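Local atomic coordinates of beta-N-acetylhexosaminidase (Thermotoga neapolitana, PDB entry 5BZA), a protein that probably hydrolyses terminal non-reducing N-acetyl-D-hexosamine residues from N-acetyl-beta-D-hexosaminides, as a glycoside hydrolase of family 3. Residues Leu8-Glu19 with Asn271-Leu281; Ile102-Met110 with Ala315-Gly323. All coordinates share one frame; numbering follows the deposited sequence.

Contact 1: Leu8-Glu19 with Asn271-Leu281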
loop_
_atom_site.group_PDB
_atom_site.type_symbol
_atom_site.label_atom_id
_atom_site.label_comp_id
_atom_site.label_asym_id
_atom_site.label_seq_id
_atom_site.Cartn_x
_atom_site.Cartn_y
_atom_site.Cartn_z
ATOM N N LEU B 8 -10.098 -29.104 -4.888
ATOM C CA LEU B 8 -8.992 -29.408 -5.777
ATOM C C LEU B 8 -8.787 -28.297 -6.805
ATOM O O LEU B 8 -8.080 -28.490 -7.798
ATOM C CB LEU B 8 -9.216 -30.753 -6.494
ATOM C CG LEU B 8 -8.656 -31.996 -5.784
ATOM C CD1 LEU B 8 -9.241 -32.118 -4.398
ATOM C CD2 LEU B 8 -8.850 -33.300 -6.595
ATOM N N PHE B 9 -9.367 -27.125 -6.555
ATOM C CA PHE B 9 -9.224 -26.021 -7.506
ATOM C C PHE B 9 -8.798 -24.716 -6.873
ATOM O O PHE B 9 -9.266 -24.354 -5.792
ATOM C CB PHE B 9 -10.523 -25.804 -8.273
ATOM C CG PHE B 9 -10.825 -26.939 -9.201
ATOM C CD1 PHE B 9 -10.150 -27.046 -10.411
ATOM C CD2 PHE B 9 -11.758 -27.915 -8.853
ATOM C CE1 PHE B 9 -10.405 -28.092 -11.247
ATOM C CE2 PHE B 9 -12.025 -28.970 -9.706
ATOM C CZ PHE B 9 -11.350 -29.061 -10.898
ATOM N N PHE B 10 -7.923 -24.023 -7.597
ATOM C CA PHE B 10 -7.388 -22.744 -7.218
ATOM C C PHE B 10 -7.695 -21.828 -8.390
ATOM O O PHE B 10 -7.174 -22.056 -9.480
ATOM C CB PHE B 10 -5.872 -22.810 -6.971
ATOM C CG PHE B 10 -5.405 -21.873 -5.871
ATOM C CD1 PHE B 10 -5.598 -20.480 -5.993
ATOM C CD2 PHE B 10 -4.753 -22.372 -4.736
ATOM C CE1 PHE B 10 -5.159 -19.597 -4.990
ATOM C CE2 PHE B 10 -4.321 -21.487 -3.714
ATOM C CZ PHE B 10 -4.529 -20.096 -3.849
ATOM N N CYS B 11 -8.540 -20.810 -8.200
ATOM C CA CYS B 11 -8.980 -19.978 -9.353
ATOM C C CYS B 11 -8.539 -18.521 -9.333
ATOM O O CYS B 11 -8.677 -17.836 -8.325
ATOM C CB CYS B 11 -10.519 -19.967 -9.499
ATOM S SG CYS B 11 -11.368 -21.593 -9.594
ATOM N N GLY B 12 -8.092 -18.046 -10.480
ATOM C CA GLY B 12 -7.711 -16.666 -10.684
ATOM C C GLY B 12 -8.942 -15.818 -11.011
ATOM O O GLY B 12 -9.876 -16.279 -11.706
ATOM N N PHE B 13 -8.967 -14.610 -10.427
ATOM C CA PHE B 13 -10.050 -13.653 -10.608
ATOM C C PHE B 13 -9.516 -12.345 -11.093
ATOM O O PHE B 13 -8.752 -11.681 -10.394
ATOM C CB PHE B 13 -10.801 -13.449 -9.321
ATOM C CG PHE B 13 -11.557 -14.647 -8.876
ATOM C CD1 PHE B 13 -10.924 -15.661 -8.161
ATOM C CD2 PHE B 13 -12.910 -14.757 -9.129
ATOM C CE1 PHE B 13 -11.619 -16.734 -7.716
ATOM C CE2 PHE B 13 -13.608 -15.839 -8.672
ATOM C CZ PHE B 13 -12.958 -16.817 -7.967
ATOM N N ASP B 14 -9.921 -12.000 -12.306
ATOM C CA ASP B 14 -9.492 -10.802 -12.985
ATOM C C ASP B 14 -10.642 -9.787 -12.920
ATOM O O ASP B 14 -10.560 -8.667 -13.441
ATOM C CB ASP B 14 -9.111 -11.162 -14.423
ATOM C CG ASP B 14 -8.186 -10.163 -15.051
ATOM O OD1 ASP B 14 -7.203 -9.741 -14.376
ATOM O OD2 ASP B 14 -8.393 -9.856 -16.254
ATOM N N ASP B 15 -11.720 -10.229 -12.290
ATOM C CA ASP B 15 -12.897 -9.414 -12.090
ATOM C C ASP B 15 -13.677 -9.992 -10.898
ATOM O O ASP B 15 -13.482 -11.157 -10.528
ATOM C CB ASP B 15 -13.743 -9.348 -13.387
ATOM C CG ASP B 15 -14.782 -8.196 -13.359
ATOM O OD1 ASP B 15 -14.715 -7.410 -12.408
ATOM O OD2 ASP B 15 -15.592 -8.021 -14.304
ATOM N N PHE B 16 -14.517 -9.163 -10.266
ATOM C CA PHE B 16 -15.392 -9.623 -9.196
ATOM C C PHE B 16 -16.799 -9.123 -9.496
ATOM O O PHE B 16 -16.999 -7.936 -9.744
ATOM C CB PHE B 16 -14.916 -9.137 -7.823
ATOM C CG PHE B 16 -15.871 -9.474 -6.714
ATOM C CD1 PHE B 16 -16.117 -10.794 -6.362
ATOM C CD2 PHE B 16 -16.574 -8.454 -6.051
ATOM C CE1 PHE B 16 -17.018 -11.099 -5.338
ATOM C CE2 PHE B 16 -17.462 -8.747 -5.040
ATOM C CZ PHE B 16 -17.692 -10.072 -4.673
ATOM N N ASN B 17 -17.767 -10.026 -9.548
ATOM C CA ASN B 17 -19.062 -9.667 -10.090
ATOM C C ASN B 17 -20.021 -10.785 -9.765
ATOM O O ASN B 17 -19.674 -11.691 -8.996
ATOM C CB ASN B 17 -18.975 -9.396 -11.601
ATOM C CG ASN B 17 -18.274 -10.538 -12.364
ATOM O OD1 ASN B 17 -18.487 -11.722 -12.071
ATOM N ND2 ASN B 17 -17.482 -10.180 -13.365
ATOM N N GLU B 18 -21.238 -10.728 -10.306
ATOM C CA GLU B 18 -22.261 -11.699 -9.867
ATOM C C GLU B 18 -21.859 -13.073 -10.418
ATOM O O GLU B 18 -22.045 -14.075 -9.733
ATOM C CB GLU B 18 -23.677 -11.274 -10.301
ATOM C CG GLU B 18 -24.923 -11.935 -9.603
ATOM C CD GLU B 18 -25.081 -11.585 -8.064
ATOM O OE1 GLU B 18 -24.120 -11.050 -7.451
ATOM O OE2 GLU B 18 -26.192 -11.761 -7.472
ATOM N N GLU B 19 -21.247 -13.129 -11.607
ATOM C CA GLU B 19 -20.798 -14.429 -12.127
ATOM C C GLU B 19 -19.759 -15.047 -11.164
ATOM O O GLU B 19 -19.869 -16.226 -10.786
ATOM C CB GLU B 19 -20.202 -14.316 -13.539
ATOM C CG GLU B 19 -19.791 -15.670 -14.151
ATOM C CD GLU B 19 -19.273 -15.577 -15.596
ATOM O OE1 GLU B 19 -18.911 -14.458 -16.032
ATOM O OE2 GLU B 19 -19.203 -16.628 -16.289
ATOM N N ASN B 271 -2.197 -31.910 -6.149
ATOM C CA ASN B 271 -3.331 -31.673 -5.275
ATOM C C ASN B 271 -4.290 -30.591 -5.778
ATOM O O ASN B 271 -5.497 -30.787 -5.792
ATOM C CB ASN B 271 -2.869 -31.270 -3.888
ATOM C CG ASN B 271 -1.964 -32.279 -3.256
ATOM O OD1 ASN B 271 -0.916 -31.904 -2.702
ATOM N ND2 ASN B 271 -2.370 -33.557 -3.275
ATOM N N MET B 272 -3.776 -29.421 -6.134
ATOM C CA MET B 272 -4.683 -28.373 -6.563
ATOM C C MET B 272 -4.412 -27.935 -7.963
ATOM O O MET B 272 -3.297 -27.540 -8.299
ATOM C CB MET B 272 -4.611 -27.139 -5.648
ATOM C CG MET B 272 -5.139 -27.365 -4.263
ATOM S SD MET B 272 -5.340 -25.853 -3.277
ATOM C CE MET B 272 -6.955 -25.310 -3.846
ATOM N N ILE B 273 -5.471 -27.930 -8.757
ATOM C CA ILE B 273 -5.395 -27.417 -10.117
ATOM C C ILE B 273 -5.588 -25.894 -10.159
ATOM O O ILE B 273 -6.626 -25.403 -9.740
ATOM C CB ILE B 273 -6.421 -28.113 -10.979
ATOM C CG1 ILE B 273 -6.022 -29.595 -11.033
ATOM C CG2 ILE B 273 -6.475 -27.442 -12.328
ATOM C CD1 ILE B 273 -7.045 -30.537 -11.613
ATOM N N LEU B 274 -4.576 -25.161 -10.640
ATOM C CA LEU B 274 -4.663 -23.714 -10.756
ATOM C C LEU B 274 -5.252 -23.319 -12.126
ATOM O O LEU B 274 -4.760 -23.757 -13.173
ATOM C CB LEU B 274 -3.282 -23.084 -10.531
ATOM C CG LEU B 274 -3.172 -21.556 -10.625
ATOM C CD1 LEU B 274 -3.814 -20.898 -9.369
ATOM C CD2 LEU B 274 -1.765 -21.037 -10.802
ATOM N N LEU B 275 -6.381 -22.599 -12.111
ATOM C CA LEU B 275 -6.974 -21.972 -13.312
ATOM C C LEU B 275 -6.740 -20.498 -13.320
ATOM O O LEU B 275 -6.994 -19.861 -12.309
ATOM C CB LEU B 275 -8.469 -22.203 -13.377
ATOM C CG LEU B 275 -8.810 -23.677 -13.303
ATOM C CD1 LEU B 275 -10.302 -23.848 -13.267
ATOM C CD2 LEU B 275 -8.148 -24.392 -14.532
ATOM N N ASP B 276 -6.341 -19.920 -14.441
ATOM C CA ASP B 276 -6.066 -18.495 -14.421
ATOM C C ASP B 276 -7.341 -17.701 -14.708
ATOM O O ASP B 276 -7.290 -16.478 -14.811
ATOM C CB ASP B 276 -4.923 -18.106 -15.387
ATOM C CG ASP B 276 -5.286 -18.296 -16.828
ATOM O OD1 ASP B 276 -6.337 -18.896 -17.098
ATOM O OD2 ASP B 276 -4.494 -17.881 -17.708
ATOM N N ASN B 277 -8.469 -18.409 -14.784
ATOM C CA ASN B 277 -9.766 -17.828 -15.080
ATOM C C ASN B 277 -10.896 -18.594 -14.389
ATOM O O ASN B 277 -11.159 -19.740 -14.741
ATOM C CB ASN B 277 -10.021 -17.808 -16.580
ATOM C CG ASN B 277 -11.227 -16.976 -16.958
ATOM O OD1 ASN B 277 -12.115 -16.684 -16.121
ATOM N ND2 ASN B 277 -11.287 -16.590 -18.236
ATOM N N PHE B 278 -11.588 -17.950 -13.445
ATOM C CA PHE B 278 -12.637 -18.627 -12.673
ATOM C C PHE B 278 -13.746 -19.117 -13.582
ATOM O O PHE B 278 -14.429 -20.090 -13.284
ATOM C CB PHE B 278 -13.219 -17.686 -11.598
ATOM C CG PHE B 278 -14.010 -16.523 -12.162
ATOM C CD1 PHE B 278 -13.357 -15.347 -12.561
ATOM C CD2 PHE B 278 -15.406 -16.603 -12.305
ATOM C CE1 PHE B 278 -14.079 -14.261 -13.085
ATOM C CE2 PHE B 278 -16.131 -15.524 -12.817
ATOM C CZ PHE B 278 -15.467 -14.357 -13.220
ATOM N N ARG B 279 -13.914 -18.435 -14.702
ATOM C CA ARG B 279 -14.905 -18.846 -15.665
ATOM C C ARG B 279 -14.583 -20.239 -16.248
ATOM O O ARG B 279 -15.479 -20.896 -16.748
ATOM C CB ARG B 279 -15.063 -17.795 -16.772
ATOM C CG ARG B 279 -15.569 -16.426 -16.260
ATOM C CD ARG B 279 -15.634 -15.373 -17.371
ATOM N NE ARG B 279 -16.305 -14.144 -16.919
ATOM C CZ ARG B 279 -15.693 -12.992 -16.629
ATOM N NH1 ARG B 279 -14.373 -12.865 -16.841
ATOM N NH2 ARG B 279 -16.419 -11.943 -16.187
ATOM N N ASP B 280 -13.330 -20.698 -16.187
ATOM C CA ASP B 280 -13.021 -22.074 -16.623
ATOM C C ASP B 280 -13.372 -23.133 -15.594
ATOM O O ASP B 280 -13.238 -24.322 -15.877
ATOM C CB ASP B 280 -11.539 -22.236 -16.954
ATOM C CG ASP B 280 -11.152 -21.474 -18.159
ATOM O OD1 ASP B 280 -11.960 -21.417 -19.111
ATOM O OD2 ASP B 280 -10.064 -20.890 -18.146
ATOM N N LEU B 281 -13.764 -22.719 -14.393
ATOM C CA LEU B 281 -13.940 -23.713 -13.338
ATOM C C LEU B 281 -14.968 -24.806 -13.694
ATOM O O LEU B 281 -14.691 -25.976 -13.482
ATOM C CB LEU B 281 -14.317 -23.042 -12.023
ATOM C CG LEU B 281 -14.524 -23.993 -10.842
ATOM C CD1 LEU B 281 -13.324 -24.908 -10.680
ATOM C CD2 LEU B 281 -14.745 -23.199 -9.565
HETATM O O HOH W 1 -14.723 -9.812 -16.453
#
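F9, F10 and C11 pair in parallel with I273, L274 and L275, bringing the first strand of the TIM-barrel-type N-terminal domain beside the last, 273-275. The short axes approach to 4.6 Å at 14°, and the alternating ladder runs from I273 N to L8 O, through F10, to G12 N and L275 O (2.8 Å). Packing is tight on the face that carries F9, C11, I273 and L275. L281 CD1 sits over one face of the F9 ring, 3.9 Å from its centroid, a CH-pi contact, while the other methyl, CD2, reaches C11 SG, so the two methyls divide between F9 and C11. On the face bearing F10 and L274, M272 SD lies obliquely beside the F10 ring, a Met-aromatic contact, and L274 CD1 packs against F10 CB. Beyond strand 273-275, the F278 ring lies nearly parallel to that of F13 (9°) but slid so far that the rings barely overlap; F278 CB instead covers a face of F13, 3.9 Å from its centroid.

The solvent side is looser and polar. E19, its chain extended, forms a salt bridge from OE1 to R279 NE (2.8 Å), which meets the carboxylate from above its plane. F278 CZ lies over the centre of one face of the R279 guanidinium. Cutting E19 back to an alanine is likely to leave R279 NE without its carboxylate and the guanidinium freer to swing off the F278 ring. D15 OD2 stays 4.4 Å from R279 NH2, beyond salt-bridge range, and D15 OD1 pairs with R376. One water closes that gap, accepting from R279 NH2 at 2.7 Å and donating to D15 OD2.

Contact 2: Ile102-Met110 with Ala315-Gly323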
loop_
_atom_site.group_PDB
_atom_site.type_symbol
_atom_site.label_atom_id
_atom_site.label_comp_id
_atom_site.label_asym_id
_atom_site.label_seq_id
_atom_site.Cartn_x
_atom_site.Cartn_y
_atom_site.Cartn_z
ATOM N N ILE B 102 2.187 -7.285 5.771
ATOM C CA ILE B 102 1.228 -6.455 5.067
ATOM C C ILE B 102 0.116 -7.268 4.368
ATOM O O ILE B 102 -1.081 -6.968 4.560
ATOM C CB ILE B 102 1.962 -5.548 4.062
ATOM C CG1 ILE B 102 2.827 -4.533 4.815
ATOM C CG2 ILE B 102 0.974 -4.827 3.237
ATOM C CD1 ILE B 102 3.669 -3.620 3.938
ATOM N N MET B 103 0.499 -8.327 3.620
ATOM C CA MET B 103 -0.431 -9.203 2.907
ATOM C C MET B 103 -1.432 -9.844 3.856
ATOM O O MET B 103 -2.658 -9.867 3.599
ATOM C CB MET B 103 0.333 -10.335 2.163
ATOM C CG MET B 103 1.155 -9.909 0.976
ATOM S SD MET B 103 2.374 -11.147 0.345
ATOM C CE MET B 103 3.267 -10.087 -0.806
ATOM N N ASN B 104 -0.896 -10.386 4.948
ATOM C CA ASN B 104 -1.695 -11.068 5.952
ATOM C C ASN B 104 -2.691 -10.068 6.532
ATOM O O ASN B 104 -3.836 -10.438 6.801
ATOM C CB ASN B 104 -0.837 -11.657 7.082
ATOM C CG ASN B 104 -1.696 -12.294 8.204
ATOM O OD1 ASN B 104 -2.120 -11.628 9.158
ATOM N ND2 ASN B 104 -1.950 -13.570 8.080
ATOM N N THR B 105 -2.252 -8.815 6.748
ATOM C CA THR B 105 -3.157 -7.796 7.298
ATOM C C THR B 105 -4.283 -7.534 6.323
ATOM O O THR B 105 -5.426 -7.306 6.730
ATOM C CB THR B 105 -2.435 -6.457 7.605
ATOM O OG1 THR B 105 -1.347 -6.689 8.492
ATOM C CG2 THR B 105 -3.378 -5.461 8.255
ATOM N N LEU B 106 -3.974 -7.529 5.023
ATOM C CA LEU B 106 -5.031 -7.247 4.055
ATOM C C LEU B 106 -6.080 -8.333 3.963
ATOM O O LEU B 106 -7.223 -8.052 3.595
ATOM C CB LEU B 106 -4.454 -6.997 2.677
ATOM C CG LEU B 106 -3.588 -5.760 2.473
ATOM C CD1 LEU B 106 -2.933 -5.899 1.081
ATOM C CD2 LEU B 106 -4.464 -4.492 2.577
ATOM N N GLY B 107 -5.691 -9.561 4.306
ATOM C CA GLY B 107 -6.538 -10.726 4.174
ATOM C C GLY B 107 -5.931 -11.837 3.301
ATOM O O GLY B 107 -6.558 -12.878 3.148
ATOM N N PHE B 108 -4.744 -11.647 2.721
ATOM C CA PHE B 108 -4.101 -12.760 1.980
ATOM C C PHE B 108 -3.578 -13.822 2.986
ATOM O O PHE B 108 -3.385 -13.512 4.155
ATOM C CB PHE B 108 -2.973 -12.228 1.080
ATOM C CG PHE B 108 -3.468 -11.423 -0.099
ATOM C CD1 PHE B 108 -3.805 -12.047 -1.307
ATOM C CD2 PHE B 108 -3.677 -10.030 0.030
ATOM C CE1 PHE B 108 -4.280 -11.295 -2.403
ATOM C CE2 PHE B 108 -4.166 -9.261 -1.037
ATOM C CZ PHE B 108 -4.472 -9.893 -2.258
ATOM N N ASN B 109 -3.473 -15.094 2.605
ATOM C CA ASN B 109 -2.766 -16.032 3.487
ATOM C C ASN B 109 -1.750 -16.927 2.754
ATOM O O ASN B 109 -1.050 -17.736 3.379
ATOM C CB ASN B 109 -3.767 -16.897 4.266
ATOM C CG ASN B 109 -4.876 -17.426 3.400
ATOM O OD1 ASN B 109 -4.622 -17.969 2.322
ATOM N ND2 ASN B 109 -6.132 -17.282 3.864
ATOM N N MET B 110 -1.578 -16.688 1.454
ATOM C CA MET B 110 -0.568 -17.397 0.673
ATOM C C MET B 110 0.012 -16.381 -0.287
ATOM O O MET B 110 -0.640 -15.403 -0.617
ATOM C CB MET B 110 -1.165 -18.594 -0.085
ATOM C CG MET B 110 -0.131 -19.397 -0.914
ATOM S SD MET B 110 -0.797 -20.939 -1.610
ATOM C CE MET B 110 -0.808 -21.974 -0.140
ATOM N N ALA B 315 -4.788 -24.470 8.815
ATOM C CA ALA B 315 -3.574 -23.774 9.267
ATOM C C ALA B 315 -3.663 -22.223 9.211
ATOM O O ALA B 315 -2.798 -21.527 9.748
ATOM C CB ALA B 315 -2.361 -24.254 8.456
ATOM N N LEU B 316 -4.691 -21.690 8.556
ATOM C CA LEU B 316 -4.744 -20.258 8.236
ATOM C C LEU B 316 -5.536 -19.333 9.162
ATOM O O LEU B 316 -5.570 -18.132 8.921
ATOM C CB LEU B 316 -5.311 -20.117 6.828
ATOM C CG LEU B 316 -4.473 -20.907 5.823
ATOM C CD1 LEU B 316 -4.906 -20.634 4.415
ATOM C CD2 LEU B 316 -2.983 -20.580 5.984
ATOM N N GLU B 317 -6.161 -19.888 10.196
ATOM C CA GLU B 317 -7.017 -19.149 11.148
ATOM C C GLU B 317 -6.683 -17.648 11.354
ATOM O O GLU B 317 -6.051 -17.304 12.356
ATOM C CB GLU B 317 -6.922 -19.830 12.514
ATOM C CG GLU B 317 -7.243 -21.316 12.549
ATOM C CD GLU B 317 -7.308 -21.846 13.977
ATOM O OE1 GLU B 317 -7.419 -21.022 14.921
ATOM O OE2 GLU B 317 -7.286 -23.087 14.159
ATOM N N ASN B 318 -7.151 -16.754 10.474
ATOM C CA ASN B 318 -6.685 -15.356 10.533
ATOM C C ASN B 318 -7.731 -14.398 11.085
ATOM O O ASN B 318 -8.924 -14.658 10.987
ATOM C CB ASN B 318 -6.235 -14.878 9.142
ATOM C CG ASN B 318 -7.406 -14.741 8.145
ATOM O OD1 ASN B 318 -8.447 -15.397 8.299
ATOM N ND2 ASN B 318 -7.250 -13.863 7.148
ATOM N N ARG B 319 -7.268 -13.307 11.702
ATOM C CA ARG B 319 -8.168 -12.287 12.274
ATOM C C ARG B 319 -8.330 -11.061 11.377
ATOM O O ARG B 319 -9.197 -10.192 11.625
ATOM C CB ARG B 319 -7.701 -11.896 13.696
ATOM C CG ARG B 319 -6.449 -11.001 13.840
ATOM C CD ARG B 319 -6.089 -10.893 15.359
ATOM N NE ARG B 319 -4.696 -10.472 15.551
ATOM C CZ ARG B 319 -3.651 -11.296 15.392
ATOM N NH1 ARG B 319 -3.842 -12.535 14.930
ATOM N NH2 ARG B 319 -2.404 -10.864 15.600
ATOM N N PHE B 320 -7.515 -10.997 10.324
ATOM C CA PHE B 320 -7.503 -9.802 9.470
ATOM C C PHE B 320 -8.173 -9.980 8.107
ATOM O O PHE B 320 -7.843 -10.910 7.328
ATOM C CB PHE B 320 -6.061 -9.307 9.280
ATOM C CG PHE B 320 -5.392 -8.938 10.565
ATOM C CD1 PHE B 320 -5.809 -7.815 11.275
ATOM C CD2 PHE B 320 -4.360 -9.704 11.071
ATOM C CE1 PHE B 320 -5.205 -7.462 12.466
ATOM C CE2 PHE B 320 -3.745 -9.362 12.263
ATOM C CZ PHE B 320 -4.176 -8.237 12.964
ATOM N N ASN B 321 -9.095 -9.071 7.807
ATOM C CA ASN B 321 -9.666 -9.010 6.468
ATOM C C ASN B 321 -10.076 -7.554 6.130
ATOM O O ASN B 321 -11.008 -7.027 6.720
ATOM C CB ASN B 321 -10.852 -9.982 6.356
ATOM C CG ASN B 321 -11.315 -10.185 4.928
ATOM O OD1 ASN B 321 -11.257 -9.286 4.134
ATOM N ND2 ASN B 321 -11.807 -11.362 4.615
ATOM N N SER B 322 -9.360 -6.925 5.186
ATOM C CA SER B 322 -9.599 -5.539 4.784
ATOM C C SER B 322 -11.018 -5.319 4.186
ATOM O O SER B 322 -11.434 -4.186 3.929
ATOM C CB SER B 322 -8.488 -5.072 3.834
ATOM O OG SER B 322 -8.440 -5.805 2.601
ATOM N N GLY B 323 -11.780 -6.394 4.019
ATOM C CA GLY B 323 -13.157 -6.273 3.579
ATOM C C GLY B 323 -14.088 -5.543 4.557
ATOM O O GLY B 323 -15.224 -5.188 4.225
HETATM O O HOH W 2 -5.087 -12.573 6.699
#
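A Schellman motif ends helix 89-106 here, and the loop between helices 299-314 and 323-331 packs against that C-terminus. G107, with phi 123°, is the C-prime residue: F108 N bonds to M103 O, and G107 N weakly to N104 O. At this positive phi the G107 CA faces F320 O at 3.4 Å, a CA-H...O contact.

The carbonyl of L106 takes two donors from S322. The backbone N-H comes nearly straight (2.9 Å, 167°) but from above the carbonyl plane, whereas OG donates in that plane, on a lone pair, at 2.7 Å. S322 OG lies between its own backbone N and carbonyl carbon, which turns the hydroxyl to the same oxygen as the amide. Next to it, N321 OD1 accepts from G323 N, capping the turn into helix 323-331.

F320 CB rests 3.3 Å from T105 O. N104 OD1 meets the F320 ring at its edge, near CD2, with amide and ring planes 80° apart; N104 ND2 bonds to G154 O. Farther along, L316 CD1 lies against the N109 amide, 3.4 Å from CG, and that amide is already held by V60 N and F58 O.

S322 and N321 also lean on helix 42-54, where N321 ND2 reaches M49 O. T105 and F320 pack on M98 and R101 of the second subunit, respectively, while N109 borders strand 59-62.

Both contacts are largely buried, but they hold different elements. Contact 1 joins two adjacent strands of the parallel sheet, and the turn after 273-275 with the start of helix 18-27, and buries 1019 Å², both sides summed; contact 2 joins a helix end to an interhelical loop and buries 459 Å² by the same measure. The first combines a regular backbone ladder with aromatic and aliphatic layers, and becomes ionic only at its outer edge. Contact 2 has no ladder or salt bridge: backbone carbonyls, the S322 hydroxyl and asparagine amides carry the polar bonds, and the second subunit packs beside it. Their centres are 19 Å apart, yet F10 CE2 lies 4.1 Å from M110 SD.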